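Side-chain contacts in kinesin-like protein KAR3 (Saccharomyces cerevisiae, PDB 1F9V), which is a kinesin-like motor protein whose motor domain binds ADP and magnesium and probably couples ATP hydrolysis to force production on microtubules: residues K58-D61 and Q62-N66; V77-L81 and D82-V86; G97-F100 and T101-P105. The protein carries 2 engineered substitutions. All coordinates share one frame; numbering follows the deposited sequence.

Contact 1 of 3, residues K58-D61 and Q62-N66; sequences KIFD and QQDTN
Asp61 to Asp64 form a type I beta turn, closed by the backbone bond from Asp64 N to Asp61 O (2.9 Å), where the chain leaves strand 58-60. The aspartates at the two ends of the turn both turn a carboxylate onto backbone N-H groups of the turn. Asp64 OD2 accepts the N-H of Asp61 at 2.8 Å, on the anti side of its carboxylate and only 17° out of that plane. Asp61 OD1 takes the N-H of Gln63, also at 2.8 Å, but from above its carboxylate plane, and adds a weak bond from Asp64 N. Asp61 CG sits between its own N and carbonyl carbon (chi1 65°), which folds OD1 back over the turn. The acids therefore come close, Asp61 OD1 to Asp64 OD2 3.5 Å; the backbone N-H groups each of them accepts probably offset part of the repulsion. The carboxylate of Asp64 also meets the edge of the Phe60 ring, CG to CD1 3.7 Å, with the two planes nearly perpendicular, while Lys58 CG lies over the rim of one ring face. Strand 58-60 runs parallel to strand 4-11, Phe60 packs on Val69 and Glu72 of helix 66-77, and Thr65 is the N-cap of that helix.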
loop_
_atom_site.group_PDB
_atom_site.type_symbol
_atom_site.label_atom_id
_atom_site.label_comp_id
_atom_site.label_asym_id
_atom_site.label_seq_id
_atom_site.Cartn_x
_atom_site.Cartn_y
_atom_site.Cartn_z
ATOM N N LYS A 58 9.191 10.916 -0.606
ATOM C CA LYS A 58 10.446 10.182 -0.534
ATOM C C LYS A 58 10.589 9.291 -1.750
ATOM O O LYS A 58 9.609 8.744 -2.259
ATOM C CB LYS A 58 10.492 9.324 0.737
ATOM C CG LYS A 58 11.779 8.519 0.901
ATOM C CD LYS A 58 12.721 9.082 1.973
ATOM C CE LYS A 58 12.317 10.466 2.472
ATOM N NZ LYS A 58 12.790 10.722 3.872
ATOM N N ILE A 59 11.815 9.159 -2.238
ATOM C CA ILE A 59 12.063 8.297 -3.377
ATOM C C ILE A 59 13.185 7.355 -2.993
ATOM O O ILE A 59 14.278 7.790 -2.643
ATOM C CB ILE A 59 12.462 9.092 -4.639
ATOM C CG1 ILE A 59 11.345 10.071 -5.013
ATOM C CG2 ILE A 59 12.694 8.128 -5.803
ATOM C CD1 ILE A 59 11.669 10.971 -6.190
ATOM N N PHE A 60 12.888 6.063 -3.016
ATOM C CA PHE A 60 13.869 5.038 -2.687
ATOM C C PHE A 60 14.471 4.550 -3.993
ATOM O O PHE A 60 13.743 4.266 -4.945
ATOM C CB PHE A 60 13.198 3.865 -1.962
ATOM C CG PHE A 60 12.588 4.241 -0.639
ATOM C CD1 PHE A 60 13.390 4.430 0.484
ATOM C CD2 PHE A 60 11.209 4.403 -0.514
ATOM C CE1 PHE A 60 12.832 4.774 1.713
ATOM C CE2 PHE A 60 10.637 4.747 0.711
ATOM C CZ PHE A 60 11.450 4.933 1.827
ATOM N N ASP A 61 15.795 4.460 -4.049
ATOM C CA ASP A 61 16.438 3.994 -5.270
ATOM C C ASP A 61 16.901 2.547 -5.145
ATOM O O ASP A 61 16.605 1.875 -4.153
ATOM C CB ASP A 61 17.600 4.920 -5.668
ATOM C CG ASP A 61 18.742 4.912 -4.669
ATOM O OD1 ASP A 61 18.905 3.917 -3.930
ATOM O OD2 ASP A 61 19.486 5.919 -4.633
ATOM N N GLN A 62 17.617 2.067 -6.155
ATOM C CA GLN A 62 18.081 0.688 -6.171
ATOM C C GLN A 62 18.970 0.287 -4.998
ATOM O O GLN A 62 19.099 -0.899 -4.706
ATOM C CB GLN A 62 18.798 0.395 -7.492
ATOM C CG GLN A 62 17.886 0.480 -8.705
ATOM C CD GLN A 62 18.060 1.773 -9.469
ATOM O OE1 GLN A 62 17.905 2.872 -8.917
ATOM N NE2 GLN A 62 18.390 1.653 -10.753
ATOM N N GLN A 63 19.577 1.262 -4.329
ATOM C CA GLN A 63 20.447 0.967 -3.192
ATOM C C GLN A 63 19.639 0.782 -1.907
ATOM O O GLN A 63 20.137 0.225 -0.929
ATOM C CB GLN A 63 21.468 2.092 -2.982
ATOM C CG GLN A 63 22.324 2.411 -4.201
ATOM C CD GLN A 63 23.536 1.500 -4.331
ATOM O OE1 GLN A 63 23.502 0.335 -3.929
ATOM N NE2 GLN A 63 24.617 2.031 -4.895
ATOM N N ASP A 64 18.393 1.255 -1.913
ATOM C CA ASP A 64 17.537 1.153 -0.733
ATOM C C ASP A 64 16.950 -0.234 -0.525
ATOM O O ASP A 64 16.140 -0.705 -1.315
ATOM C CB ASP A 64 16.411 2.176 -0.821
ATOM C CG ASP A 64 16.891 3.585 -0.555
ATOM O OD1 ASP A 64 17.595 3.795 0.452
ATOM O OD2 ASP A 64 16.568 4.490 -1.349
ATOM N N THR A 65 17.372 -0.884 0.553
ATOM C CA THR A 65 16.898 -2.220 0.901
ATOM C C THR A 65 15.569 -2.131 1.663
ATOM O O THR A 65 15.103 -1.044 2.004
ATOM C CB THR A 65 17.913 -2.930 1.823
ATOM O OG1 THR A 65 17.981 -2.230 3.069
ATOM C CG2 THR A 65 19.302 -2.942 1.199
ATOM N N ASN A 66 14.969 -3.283 1.934
ATOM C CA ASN A 66 13.724 -3.309 2.687
ATOM C C ASN A 66 13.936 -2.711 4.077
ATOM O O ASN A 66 13.064 -2.027 4.607
ATOM C CB ASN A 66 13.198 -4.740 2.784
ATOM C CG ASN A 66 12.362 -5.122 1.583
ATOM O OD1 ASN A 66 12.304 -4.382 0.599
ATOM N ND2 ASN A 66 11.708 -6.276 1.651
#

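Contact 2 of 3, residues V77-L81 and D82-V86; sequences VQSSL and DGYNV
The ring of Tyr84 turns its edge to Ser79, whose carbonyl oxygen lies in the ring plane, 3.4 Å from Tyr84 CD1; outside the turn the same ring makes a cation-pi contact with Lys311. The motif is a short 3-10 turn, beginning at Ser79, that carries the chain from helix 66-77 into strand 86-91 of the central sheet. The carboxylate of Asp82 lies against the backbone of the turn, its OD1 3.6 Å from Leu81 C.

Ser79 O is the hub of the turn. It accepts Asp82 N at 2.9 Å from well above its carbonyl plane and, more weakly, Tyr84 N, while Tyr84 CB rests against it. One residue on, Gly83 N bonds to Ser80 O at 3.2 Å, again from above the carbonyl plane. Gly83 has a positive phi of 97°, where a side chain would press on the carbonyl oxygen of Asp82, and here the chain turns from the 3-10 winding toward the strand.

The two serines use their hydroxyls differently. Ser79 OG stands between its own N and carbonyl carbon (chi1 78°), beside Tyr84 CB and Val86 CG2, and its hydrogen-bond partner is Leu76 O in helix 66-77. Ser80 OG reaches forward to the loop just before the strand. Val86 points its side chain back at the turn, and CG2 touches both hydroxyls while the residue packs on Leu240 of strand 235-244, a neighbour that Ser80 shares. Leu81 faces Trp120 of helix 109-124. The buried hydroxyl of Ser80 is satisfied by donating to Tyr84 O, OG to O 3.0 Å and 22° off the carbonyl plane, while Ser80 CA lies 3.3 Å from that same Tyr84 O in a CA-H...O contact.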
loop_
_atom_site.group_PDB
_atom_site.type_symbol
_atom_site.label_atom_id
_atom_site.label_comp_id
_atom_site.label_asym_id
_atom_site.label_seq_id
_atom_site.Cartn_x
_atom_site.Cartn_y
_atom_site.Cartn_z
ATOM N N VAL A 77 3.434 3.237 10.937
ATOM C CA VAL A 77 2.704 2.116 11.519
ATOM C C VAL A 77 2.598 2.136 13.038
ATOM O O VAL A 77 1.647 1.588 13.593
ATOM C CB VAL A 77 3.289 0.753 11.058
ATOM C CG1 VAL A 77 3.257 0.660 9.530
ATOM C CG2 VAL A 77 4.701 0.582 11.577
ATOM N N GLN A 78 3.546 2.768 13.722
ATOM C CA GLN A 78 3.465 2.808 15.177
ATOM C C GLN A 78 2.343 3.729 15.654
ATOM O O GLN A 78 1.883 3.620 16.788
ATOM C CB GLN A 78 4.807 3.230 15.789
ATOM C CG GLN A 78 5.156 4.696 15.651
ATOM C CD GLN A 78 6.588 4.983 16.068
ATOM O OE1 GLN A 78 6.872 6.012 16.676
ATOM N NE2 GLN A 78 7.496 4.069 15.743
ATOM N N SER A 79 1.885 4.620 14.781
ATOM C CA SER A 79 0.809 5.534 15.137
ATOM C C SER A 79 -0.472 4.754 15.463
ATOM O O SER A 79 -1.373 5.273 16.121
ATOM C CB SER A 79 0.558 6.531 13.998
ATOM O OG SER A 79 -0.180 5.937 12.944
ATOM N N SER A 80 -0.545 3.505 15.013
ATOM C CA SER A 80 -1.714 2.668 15.278
ATOM C C SER A 80 -1.846 2.355 16.766
ATOM O O SER A 80 -2.925 1.988 17.236
ATOM C CB SER A 80 -1.623 1.364 14.494
ATOM O OG SER A 80 -2.428 1.426 13.330
ATOM N N LEU A 81 -0.746 2.491 17.504
ATOM C CA LEU A 81 -0.765 2.234 18.942
ATOM C C LEU A 81 -1.447 3.399 19.651
ATOM O O LEU A 81 -1.883 3.274 20.797
ATOM C CB LEU A 81 0.658 2.042 19.466
ATOM C CG LEU A 81 1.308 0.747 18.962
ATOM C CD1 LEU A 81 2.819 0.887 18.983
ATOM C CD2 LEU A 81 0.862 -0.422 19.822
ATOM N N ASP A 82 -1.542 4.529 18.955
ATOM C CA ASP A 82 -2.195 5.720 19.489
ATOM C C ASP A 82 -3.659 5.769 19.048
ATOM O O ASP A 82 -4.360 6.737 19.330
ATOM C CB ASP A 82 -1.492 6.992 19.000
ATOM C CG ASP A 82 -0.045 7.061 19.432
ATOM O OD1 ASP A 82 0.282 6.497 20.497
ATOM O OD2 ASP A 82 0.765 7.679 18.706
ATOM N N GLY A 83 -4.110 4.736 18.344
ATOM C CA GLY A 83 -5.489 4.695 17.892
ATOM C C GLY A 83 -5.730 5.160 16.466
ATOM O O GLY A 83 -6.875 5.254 16.028
ATOM N N TYR A 84 -4.661 5.464 15.737
ATOM C CA TYR A 84 -4.808 5.905 14.353
ATOM C C TYR A 84 -4.979 4.699 13.450
ATOM O O TYR A 84 -4.413 3.638 13.705
ATOM C CB TYR A 84 -3.561 6.656 13.879
ATOM C CG TYR A 84 -3.436 8.062 14.390
ATOM C CD1 TYR A 84 -2.650 8.346 15.511
ATOM C CD2 TYR A 84 -4.087 9.117 13.753
ATOM C CE1 TYR A 84 -2.516 9.645 15.981
ATOM C CE2 TYR A 84 -3.960 10.419 14.214
ATOM C CZ TYR A 84 -3.174 10.676 15.328
ATOM O OH TYR A 84 -3.043 11.961 15.788
ATOM N N ASN A 85 -5.774 4.861 12.398
ATOM C CA ASN A 85 -5.940 3.796 11.433
ATOM C C ASN A 85 -4.868 4.096 10.393
ATOM O O ASN A 85 -4.557 5.266 10.136
ATOM C CB ASN A 85 -7.311 3.853 10.777
ATOM C CG ASN A 85 -8.415 3.406 11.710
ATOM O OD1 ASN A 85 -8.193 2.614 12.628
ATOM N ND2 ASN A 85 -9.614 3.915 11.477
ATOM N N VAL A 86 -4.323 3.047 9.795
ATOM C CA VAL A 86 -3.258 3.215 8.820
ATOM C C VAL A 86 -3.499 2.376 7.581
ATOM O O VAL A 86 -3.935 1.232 7.674
ATOM C CB VAL A 86 -1.894 2.799 9.448
ATOM C CG1 VAL A 86 -0.821 2.663 8.366
ATOM C CG2 VAL A 86 -1.487 3.801 10.501
#

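Contact 3 of 3, residues G97-F100 and T101-P105; sequences GKTF and TMLNP. With MG (magnesium ion), chain B; ADP (adenosine-5'-diphosphate), chain C.
Phe100 lies between the adenine of ADP and the side chain of Asn104, at the start of the helix that follows the P-loop (Walker A motif) of this kinesin motor domain. ADP C5 sits 3.4 Å above one ring face; over the other lies the Asn104 amide, stacked with its plane 24° from the ring, and Asn104 CB makes a CH-pi contact. Phe100 CG points opposite its own backbone N (chi1 -176°), which carries the ring alongside Asn104. An alanine at Phe100 would remove this spacer and is likely to leave one face of the adenine without the ring that covers it and the Asn104 amide freer to turn.

Toward the phosphates, successive amides of the helix start line up: Gly97 N and Lys98 N on ADP O1B, Thr99 N on O2B and Phe100 N on O1A, the last at 2.8 Å. Lys98, bent at its outer torsions, brings NZ to O1B as well, so three donors grip that oxygen. Thr99 OG1 binds the magnesium ion at 2.2 Å, with ADP O2B and four waters completing six ligands; Asp244 holds the same hydroxyl from the second shell. Gly97, at the helix N-cap, would have no space for a side chain beside ADP N7.

Farther out, helix bonds fix these residues, among them Met102 N to Lys98 O and Asn104 N to Phe100 O. Arg10 also bonds to Thr101 OG1. Thr101 grips Gly97 O twice, with OG1 at 2.9 Å and N at 3.0 Å arriving from opposite faces of the carbonyl plane.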
loop_
_atom_site.group_PDB
_atom_site.type_symbol
_atom_site.label_atom_id
_atom_site.label_comp_id
_atom_site.label_asym_id
_atom_site.label_seq_id
_atom_site.Cartn_x
_atom_site.Cartn_y
_atom_site.Cartn_z
ATOM N N GLY A 97 7.858 -4.903 -8.040
ATOM C CA GLY A 97 8.322 -5.097 -6.673
ATOM C C GLY A 97 7.328 -4.919 -5.525
ATOM O O GLY A 97 7.746 -4.817 -4.375
ATOM N N LYS A 98 6.028 -4.889 -5.815
ATOM C CA LYS A 98 5.018 -4.711 -4.759
ATOM C C LYS A 98 5.085 -5.785 -3.668
ATOM O O LYS A 98 5.135 -5.478 -2.476
ATOM C CB LYS A 98 3.606 -4.710 -5.363
ATOM C CG LYS A 98 3.321 -3.535 -6.279
ATOM C CD LYS A 98 1.950 -3.627 -6.946
ATOM C CE LYS A 98 1.720 -4.959 -7.635
ATOM N NZ LYS A 98 2.486 -5.093 -8.909
ATOM N N THR A 99 5.075 -7.044 -4.079
ATOM C CA THR A 99 5.116 -8.147 -3.125
ATOM C C THR A 99 6.431 -8.227 -2.369
ATOM O O THR A 99 6.440 -8.509 -1.174
ATOM C CB THR A 99 4.847 -9.468 -3.824
ATOM O OG1 THR A 99 3.555 -9.398 -4.428
ATOM C CG2 THR A 99 4.863 -10.624 -2.834
ATOM N N PHE A 100 7.541 -7.988 -3.060
ATOM C CA PHE A 100 8.842 -8.019 -2.394
ATOM C C PHE A 100 8.840 -6.959 -1.300
ATOM O O PHE A 100 9.302 -7.185 -0.184
ATOM C CB PHE A 100 9.976 -7.715 -3.383
ATOM C CG PHE A 100 11.349 -7.819 -2.775
ATOM C CD1 PHE A 100 11.911 -6.739 -2.096
ATOM C CD2 PHE A 100 12.076 -9.000 -2.866
ATOM C CE1 PHE A 100 13.182 -6.833 -1.515
ATOM C CE2 PHE A 100 13.347 -9.105 -2.288
ATOM C CZ PHE A 100 13.897 -8.017 -1.611
ATOM N N THR A 101 8.299 -5.796 -1.633
ATOM C CA THR A 101 8.235 -4.689 -0.698
ATOM C C THR A 101 7.348 -4.991 0.498
ATOM O O THR A 101 7.719 -4.720 1.639
ATOM C CB THR A 101 7.717 -3.419 -1.401
ATOM O OG1 THR A 101 8.717 -2.953 -2.317
ATOM C CG2 THR A 101 7.402 -2.314 -0.388
ATOM N N MET A 102 6.181 -5.568 0.235
ATOM C CA MET A 102 5.233 -5.865 1.304
ATOM C C MET A 102 5.398 -7.197 2.021
ATOM O O MET A 102 5.172 -7.284 3.234
ATOM C CB MET A 102 3.796 -5.806 0.762
ATOM C CG MET A 102 3.424 -4.513 0.062
ATOM S SD MET A 102 3.441 -3.107 1.163
ATOM C CE MET A 102 2.079 -3.526 2.246
ATOM N N LEU A 103 5.799 -8.224 1.281
ATOM C CA LEU A 103 5.887 -9.570 1.834
ATOM C C LEU A 103 7.238 -10.284 1.901
ATOM O O LEU A 103 7.281 -11.450 2.293
ATOM C CB LEU A 103 4.903 -10.472 1.073
ATOM C CG LEU A 103 3.495 -10.804 1.592
ATOM C CD1 LEU A 103 3.269 -10.247 2.979
ATOM C CD2 LEU A 103 2.473 -10.257 0.619
ATOM N N ASN A 104 8.336 -9.634 1.528
ATOM C CA ASN A 104 9.614 -10.333 1.597
ATOM C C ASN A 104 9.784 -10.915 3.002
ATOM O O ASN A 104 9.630 -10.209 3.994
ATOM C CB ASN A 104 10.785 -9.395 1.291
ATOM C CG ASN A 104 12.058 -10.155 0.963
ATOM O OD1 ASN A 104 12.041 -11.068 0.139
ATOM N ND2 ASN A 104 13.160 -9.793 1.613
ATOM N N PRO A 105 10.096 -12.218 3.103
ATOM C CA PRO A 105 10.271 -12.830 4.426
ATOM C C PRO A 105 11.143 -12.016 5.382
ATOM O O PRO A 105 12.251 -11.601 5.035
ATOM C CB PRO A 105 10.872 -14.208 4.124
ATOM C CG PRO A 105 11.114 -14.250 2.653
ATOM C CD PRO A 105 10.277 -13.193 2.017
HETATM MG MG MG B . 3.151 -9.564 -6.565
HETATM P PB ADP C . 5.301 -7.479 -8.202
HETATM O O1B ADP C . 5.169 -6.006 -8.328
HETATM O O2B ADP C . 4.679 -7.984 -6.810
HETATM O O3B ADP C . 4.695 -8.183 -9.361
HETATM P PA ADP C . 7.617 -8.841 -7.136
HETATM O O1A ADP C . 7.776 -8.221 -5.821
HETATM O O2A ADP C . 6.911 -10.112 -6.991
HETATM O O3A ADP C . 6.824 -7.867 -8.091
HETATM O "O5'" ADP C . 9.026 -9.146 -7.789
HETATM C "C5'" ADP C . 9.546 -8.702 -9.044
HETATM C "C4'" ADP C . 10.971 -9.329 -9.106
HETATM O "O4'" ADP C . 11.876 -8.308 -8.673
HETATM C "C3'" ADP C . 11.177 -10.492 -8.116
HETATM O "O3'" ADP C . 12.033 -11.518 -8.644
HETATM C "C2'" ADP C . 11.783 -9.854 -6.878
HETATM O "O2'" ADP C . 12.520 -10.777 -6.057
HETATM C "C1'" ADP C . 12.579 -8.699 -7.470
HETATM N N9 ADP C . 12.612 -7.496 -6.582
HETATM C C8 ADP C . 11.603 -6.610 -6.468
HETATM N N7 ADP C . 11.952 -5.651 -5.634
HETATM C C5 ADP C . 13.164 -5.892 -5.204
HETATM C C6 ADP C . 14.047 -5.255 -4.345
HETATM N N6 ADP C . 13.689 -4.115 -3.747
HETATM N N1 ADP C . 15.281 -5.795 -4.103
HETATM C C2 ADP C . 15.680 -6.943 -4.689
HETATM N N3 ADP C . 14.837 -7.570 -5.532
HETATM C C4 ADP C . 13.596 -7.089 -5.812
HETATM O O HOH W 1 1.654 -7.972 -6.189
HETATM O O HOH W 2 4.657 -11.133 -6.749
HETATM O O HOH W 3 2.638 -9.547 -8.793
HETATM O O HOH W 4 1.786 -11.250 -6.153
#

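Contacts 1 and 2 lie at the two ends of helix 66-77: residues 58-66 lead into it and residues 77-86 lead out to strand 86-91. All three contacts are partly buried, but contact 1 lies nearer the surface, with acidic side chains accepting backbone N-H groups, whereas contact 2 sets buried serine hydroxyls and a valine against the central sheet. Contact 3, its centre about 11 Å from the centre of the chain, the least of the three, is built around a ligand, with a phenylalanine between adenine and an amide, and with phosphate and magnesium. It touches contact 1, where Asn66 ND2 meets Phe100 O; contact 2 touches neither, its nearest atoms about 8 Å from contact 3 and about 11 Å from contact 1.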